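Cytosine deaminase (PDB 4R85) catalyses the hydrolytic deamination of cytosine-type bases, here holding iron(II) and 5-methylcytosine in an amidohydrolase active site. Local coordinates at residues F52-I57 and G104-F109; R258-S263 and A294-A299. All coordinates share one frame; numbering follows the deposited sequence.

Contact 1 of 2, residues F52-I57 and G104-F109. With FE2 (Fe (II) ion), chain H.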
loop_
_atom_site.group_PDB
_atom_site.type_symbol
_atom_site.label_atom_id
_atom_site.label_comp_id
_atom_site.label_asym_id
_atom_site.label_seq_id
_atom_site.Cartn_x
_atom_site.Cartn_y
_atom_site.Cartn_z
ATOM N N PHE A 52 8.708 2.022 -16.542
ATOM C CA PHE A 52 8.983 1.559 -15.193
ATOM C C PHE A 52 9.977 0.400 -15.263
ATOM O O PHE A 52 10.073 -0.288 -16.285
ATOM C CB PHE A 52 7.699 1.128 -14.488
ATOM C CG PHE A 52 6.809 2.278 -14.091
ATOM C CD1 PHE A 52 5.532 2.392 -14.607
ATOM C CD2 PHE A 52 7.255 3.241 -13.195
ATOM C CE1 PHE A 52 4.707 3.449 -14.242
ATOM C CE2 PHE A 52 6.440 4.296 -12.825
ATOM C CZ PHE A 52 5.162 4.402 -13.352
ATOM N N VAL A 53 10.714 0.198 -14.175
ATOM C CA VAL A 53 11.685 -0.879 -14.084
ATOM C C VAL A 53 11.306 -1.795 -12.924
ATOM O O VAL A 53 10.881 -1.331 -11.870
ATOM C CB VAL A 53 13.104 -0.309 -13.846
ATOM C CG1 VAL A 53 14.138 -1.426 -13.760
ATOM C CG2 VAL A 53 13.473 0.697 -14.929
ATOM N N GLU A 54 11.426 -3.100 -13.137
ATOM C CA GLU A 54 11.291 -4.064 -12.058
ATOM C C GLU A 54 12.658 -4.687 -11.863
ATOM O O GLU A 54 12.986 -5.675 -12.513
ATOM C CB GLU A 54 10.272 -5.144 -12.414
ATOM C CG GLU A 54 10.159 -6.229 -11.340
ATOM C CD GLU A 54 10.185 -5.642 -9.929
ATOM O OE1 GLU A 54 9.127 -5.162 -9.466
ATOM O OE2 GLU A 54 11.264 -5.647 -9.288
ATOM N N PRO A 55 13.471 -4.103 -10.976
ATOM C CA PRO A 55 14.877 -4.501 -10.875
ATOM C C PRO A 55 15.100 -5.735 -10.012
ATOM O O PRO A 55 16.253 -6.133 -9.850
ATOM C CB PRO A 55 15.528 -3.287 -10.200
ATOM C CG PRO A 55 14.430 -2.740 -9.323
ATOM C CD PRO A 55 13.141 -2.976 -10.086
ATOM N N HIS A 56 14.037 -6.312 -9.460
ATOM C CA HIS A 56 14.182 -7.476 -8.595
ATOM C C HIS A 56 12.872 -8.242 -8.443
ATOM O O HIS A 56 11.982 -7.839 -7.683
ATOM C CB HIS A 56 14.688 -7.038 -7.213
ATOM C CG HIS A 56 15.098 -8.175 -6.337
ATOM N ND1 HIS A 56 16.337 -8.238 -5.734
ATOM C CD2 HIS A 56 14.431 -9.290 -5.950
ATOM C CE1 HIS A 56 16.417 -9.345 -5.017
ATOM N NE2 HIS A 56 15.278 -10.002 -5.143
ATOM N N ILE A 57 12.772 -9.364 -9.145
ATOM C CA ILE A 57 11.602 -10.236 -9.066
ATOM C C ILE A 57 12.086 -11.668 -9.249
ATOM O O ILE A 57 13.147 -11.879 -9.837
ATOM C CB ILE A 57 10.565 -9.848 -10.145
ATOM C CG1 ILE A 57 9.262 -10.638 -9.978
ATOM C CG2 ILE A 57 11.162 -9.984 -11.555
ATOM C CD1 ILE A 57 8.059 -9.954 -10.634
ATOM N N GLY A 104 3.462 -10.528 -18.652
ATOM C CA GLY A 104 2.265 -9.865 -19.146
ATOM C C GLY A 104 1.703 -8.847 -18.169
ATOM O O GLY A 104 1.350 -7.731 -18.562
ATOM N N MET A 105 1.635 -9.221 -16.893
ATOM C CA MET A 105 1.183 -8.304 -15.846
ATOM C C MET A 105 2.095 -7.095 -15.732
ATOM O O MET A 105 1.626 -5.982 -15.489
ATOM C CB MET A 105 1.173 -8.981 -14.470
ATOM C CG MET A 105 0.265 -10.184 -14.307
ATOM S SD MET A 105 0.385 -10.716 -12.570
ATOM C CE MET A 105 0.017 -12.458 -12.770
ATOM N N LEU A 106 3.401 -7.319 -15.855
ATOM C CA LEU A 106 4.357 -6.220 -15.720
ATOM C C LEU A 106 4.212 -5.256 -16.896
ATOM O O LEU A 106 4.226 -4.040 -16.715
ATOM C CB LEU A 106 5.796 -6.739 -15.610
ATOM C CG LEU A 106 6.127 -7.573 -14.364
ATOM C CD1 LEU A 106 7.428 -8.348 -14.554
ATOM C CD2 LEU A 106 6.212 -6.671 -13.130
ATOM N N ARG A 107 4.071 -5.816 -18.097
ATOM C CA ARG A 107 3.817 -5.045 -19.314
ATOM C C ARG A 107 2.559 -4.192 -19.156
ATOM O O ARG A 107 2.541 -3.018 -19.543
ATOM C CB ARG A 107 3.672 -5.996 -20.512
ATOM C CG ARG A 107 3.319 -5.336 -21.859
ATOM C CD ARG A 107 1.813 -5.269 -22.104
ATOM N NE ARG A 107 1.113 -6.477 -21.653
ATOM C CZ ARG A 107 0.979 -7.580 -22.380
ATOM N NH1 ARG A 107 1.499 -7.638 -23.597
ATOM N NH2 ARG A 107 0.324 -8.628 -21.890
ATOM N N ASP A 108 1.505 -4.790 -18.600
ATOM C CA ASP A 108 0.250 -4.075 -18.383
ATOM C C ASP A 108 0.454 -2.835 -17.524
ATOM O O ASP A 108 -0.289 -1.862 -17.648
ATOM C CB ASP A 108 -0.803 -4.966 -17.733
ATOM C CG ASP A 108 -1.387 -5.988 -18.698
ATOM O OD1 ASP A 108 -1.201 -5.840 -19.933
ATOM O OD2 ASP A 108 -2.044 -6.939 -18.210
ATOM N N PHE A 109 1.458 -2.875 -16.656
ATOM C CA PHE A 109 1.723 -1.759 -15.763
ATOM C C PHE A 109 2.953 -0.918 -16.146
ATOM O O PHE A 109 3.524 -0.220 -15.306
ATOM C CB PHE A 109 1.789 -2.237 -14.310
ATOM C CG PHE A 109 0.445 -2.549 -13.730
ATOM C CD1 PHE A 109 -0.417 -1.524 -13.364
ATOM C CD2 PHE A 109 0.034 -3.870 -13.565
ATOM C CE1 PHE A 109 -1.672 -1.804 -12.833
ATOM C CE2 PHE A 109 -1.207 -4.162 -13.029
ATOM C CZ PHE A 109 -2.063 -3.126 -12.656
HETATM FE FE FE2 H . 14.405 -11.440 -3.638
#

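Contact 2 of 2, residues R258-S263 and A294-A299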
loop_
_atom_site.group_PDB
_atom_site.type_symbol
_atom_site.label_atom_id
_atom_site.label_comp_id
_atom_site.label_asym_id
_atom_site.label_seq_id
_atom_site.Cartn_x
_atom_site.Cartn_y
_atom_site.Cartn_z
ATOM N N ARG A 258 30.183 5.233 5.273
ATOM C CA ARG A 258 31.348 5.782 4.597
ATOM C C ARG A 258 31.854 4.813 3.531
ATOM O O ARG A 258 32.186 5.217 2.419
ATOM C CB ARG A 258 32.427 6.121 5.621
ATOM C CG ARG A 258 31.933 7.141 6.648
ATOM C CD ARG A 258 32.864 7.254 7.841
ATOM N NE ARG A 258 34.097 7.953 7.501
ATOM C CZ ARG A 258 34.219 9.278 7.476
ATOM N NH1 ARG A 258 35.379 9.837 7.154
ATOM N NH2 ARG A 258 33.178 10.045 7.756
ATOM N N LEU A 259 31.901 3.530 3.876
ATOM C CA LEU A 259 32.266 2.487 2.924
ATOM C C LEU A 259 31.204 2.382 1.832
ATOM O O LEU A 259 31.526 2.235 0.653
ATOM C CB LEU A 259 32.370 1.130 3.637
ATOM C CG LEU A 259 32.490 -0.097 2.725
ATOM C CD1 LEU A 259 33.677 0.042 1.765
ATOM C CD2 LEU A 259 32.616 -1.375 3.564
ATOM N N LEU A 260 29.933 2.448 2.225
ATOM C CA LEU A 260 28.856 2.259 1.259
ATOM C C LEU A 260 28.944 3.323 0.172
ATOM O O LEU A 260 28.836 3.012 -1.014
ATOM C CB LEU A 260 27.482 2.280 1.932
ATOM C CG LEU A 260 27.174 1.153 2.922
ATOM C CD1 LEU A 260 25.707 1.205 3.353
ATOM C CD2 LEU A 260 27.495 -0.226 2.312
ATOM N N LYS A 261 29.172 4.570 0.588
ATOM C CA LYS A 261 29.363 5.674 -0.347
ATOM C C LYS A 261 30.590 5.476 -1.237
ATOM O O LYS A 261 30.515 5.647 -2.455
ATOM C CB LYS A 261 29.494 7.000 0.406
ATOM C CG LYS A 261 29.616 8.207 -0.513
ATOM C CD LYS A 261 28.415 8.281 -1.446
ATOM C CE LYS A 261 28.400 9.567 -2.259
ATOM N NZ LYS A 261 27.363 9.496 -3.325
ATOM N N ALA A 262 31.719 5.131 -0.624
ATOM C CA ALA A 262 32.970 4.970 -1.359
ATOM C C ALA A 262 32.893 3.804 -2.351
ATOM O O ALA A 262 33.514 3.846 -3.413
ATOM C CB ALA A 262 34.127 4.769 -0.395
ATOM N N SER A 263 32.118 2.775 -2.013
ATOM C CA SER A 263 32.063 1.566 -2.842
ATOM C C SER A 263 31.316 1.797 -4.155
ATOM O O SER A 263 31.611 1.164 -5.175
ATOM C CB SER A 263 31.398 0.424 -2.077
ATOM O OG SER A 263 29.992 0.623 -2.008
ATOM N N ALA A 294 15.616 6.037 3.056
ATOM C CA ALA A 294 15.685 7.498 3.037
ATOM C C ALA A 294 17.108 7.976 3.338
ATOM O O ALA A 294 17.616 8.916 2.722
ATOM C CB ALA A 294 14.697 8.094 4.026
ATOM N N GLU A 295 17.747 7.300 4.281
ATOM C CA GLU A 295 19.084 7.651 4.730
ATOM C C GLU A 295 20.152 7.356 3.651
ATOM O O GLU A 295 21.069 8.161 3.428
ATOM C CB GLU A 295 19.385 6.927 6.050
ATOM C CG GLU A 295 18.533 7.405 7.257
ATOM C CD GLU A 295 17.050 6.970 7.219
ATOM O OE1 GLU A 295 16.694 6.011 6.492
ATOM O OE2 GLU A 295 16.232 7.594 7.943
ATOM N N LEU A 296 20.033 6.210 2.982
ATOM C CA LEU A 296 20.893 5.929 1.827
ATOM C C LEU A 296 20.767 7.029 0.756
ATOM O O LEU A 296 21.766 7.551 0.259
ATOM C CB LEU A 296 20.527 4.584 1.206
ATOM C CG LEU A 296 20.836 3.386 2.104
ATOM C CD1 LEU A 296 20.041 2.150 1.673
ATOM C CD2 LEU A 296 22.328 3.111 2.071
ATOM N N ASP A 297 19.530 7.367 0.408
ATOM C CA ASP A 297 19.278 8.345 -0.647
ATOM C C ASP A 297 19.827 9.731 -0.278
ATOM O O ASP A 297 20.430 10.407 -1.111
ATOM C CB ASP A 297 17.775 8.418 -0.951
ATOM C CG ASP A 297 17.434 9.487 -1.977
ATOM O OD1 ASP A 297 16.964 10.577 -1.573
ATOM O OD2 ASP A 297 17.640 9.243 -3.186
ATOM N N ARG A 298 19.619 10.145 0.968
ATOM C CA ARG A 298 20.165 11.407 1.452
ATOM C C ARG A 298 21.682 11.435 1.417
ATOM O O ARG A 298 22.284 12.494 1.238
ATOM C CB ARG A 298 19.643 11.737 2.856
ATOM C CG ARG A 298 18.155 12.021 2.872
ATOM C CD ARG A 298 17.658 12.574 4.203
ATOM N NE ARG A 298 16.202 12.486 4.273
ATOM C CZ ARG A 298 15.537 11.639 5.056
ATOM N NH1 ARG A 298 16.199 10.821 5.867
ATOM N NH2 ARG A 298 14.206 11.624 5.041
ATOM N N ALA A 299 22.293 10.266 1.574
ATOM C CA ALA A 299 23.745 10.132 1.537
ATOM C C ALA A 299 24.283 10.134 0.102
ATOM O O ALA A 299 25.492 10.080 -0.108
ATOM C CB ALA A 299 24.179 8.851 2.262
#

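Contact 1 of 2, residues F52-I57 and G104-F109
Across this contact the ring of F52 meets a backbone carbonyl: its CD1 lies 3.4 Å from F109 O, and the oxygen comes in obliquely. No hydrogen bond joins the two segments. This is a strand-helix contact in the amidohydrolase TIM barrel. Helix 92-108 belongs to the beta-alpha-beta crossover from strand 47-57 to its parallel neighbour 111-119, and it covers the outer side of strand 47-57. L106 carries the largest share of the contact. L106 CD1 meets I57 CD1 at 4.3 Å, while L106 CD2 lies 4.4 Å from E54 CG. With chi1 at 177°, E54 has CG anti to the backbone N. Its carboxylate then folds back to the strand, where E54 OE2 takes a hydrogen bond from H56 N at 2.9 Å through the anti lone pair. OE1 is bonded to Q307 N, so both oxygens of this buried carboxylate are held. Near the helix C-terminus, D108 OD1 forms a salt bridge with R107 NE at 3.0 Å and accepts a hydrogen bond from Y410 OH of the second subunit. H56 takes no part in the helix contact: its ND1 is bonded to S240 OG, and its NE2 binds the iron(II) ion at 2.3 Å.

Contact 2 of 2, residues R258-S263 and A294-A299
The carbonyl O of L260 accepts a hydrogen bond from S263 OG at 2.8 Å. This OG, at the end of helix 250-263, is also hydrogen-bonded to I265 N. The hydroxyl approaches L260 O at a C=O...donor angle of 121°, tilted 33° from the carbonyl plane. The contact joins two neighbouring helices on the outside of the TIM barrel, 250-263 and 293-298; strand 266-269 and helix 271-277 lie between them in the chain. Inside, L260 CD1 meets L296 CD2 at 4.1 Å, and the two side chains cross obliquely. Both leucines also rest on F267 of strand 266-269, and F257 packs on L296 and A299. K261 closes the outer side. Its chain bends at chi2 (57°), which lays CD and CE alongside A299 O. K261 CE comes to 3.7 Å from A299 O, but the hydrogen bond of NZ goes to G300 O, the next carbonyl. No hydrogen bond joins the two segments themselves. The chemistry is thus divided by depth: leucine methyls meet next to the barrel strand, and at the exposed edge a lysine reaches the carbonyl just past the helix end.

Contacts 1 and 2 belong to one barrel and do not touch. Their centres lie 27 Å apart and their nearest atoms about 13 Å. Contact 1 is close to the active site: it supplies H56 to the iron site, and the side chain of I57 is about 8 Å from the bound 5-methylcytosine. Contact 2 supplies no residue to the metal or the ligand pocket. Its helices are nevertheless linked to the site through the chain. Helix 250-263 follows the metal ligand H241, and helix 293-298 precedes strand 303-305, which leads to D308. Strand 303-305 probably closes the barrel against strand 47-57 of contact 1, as in other TIM barrels, which brings D308 and H56 to the same iron.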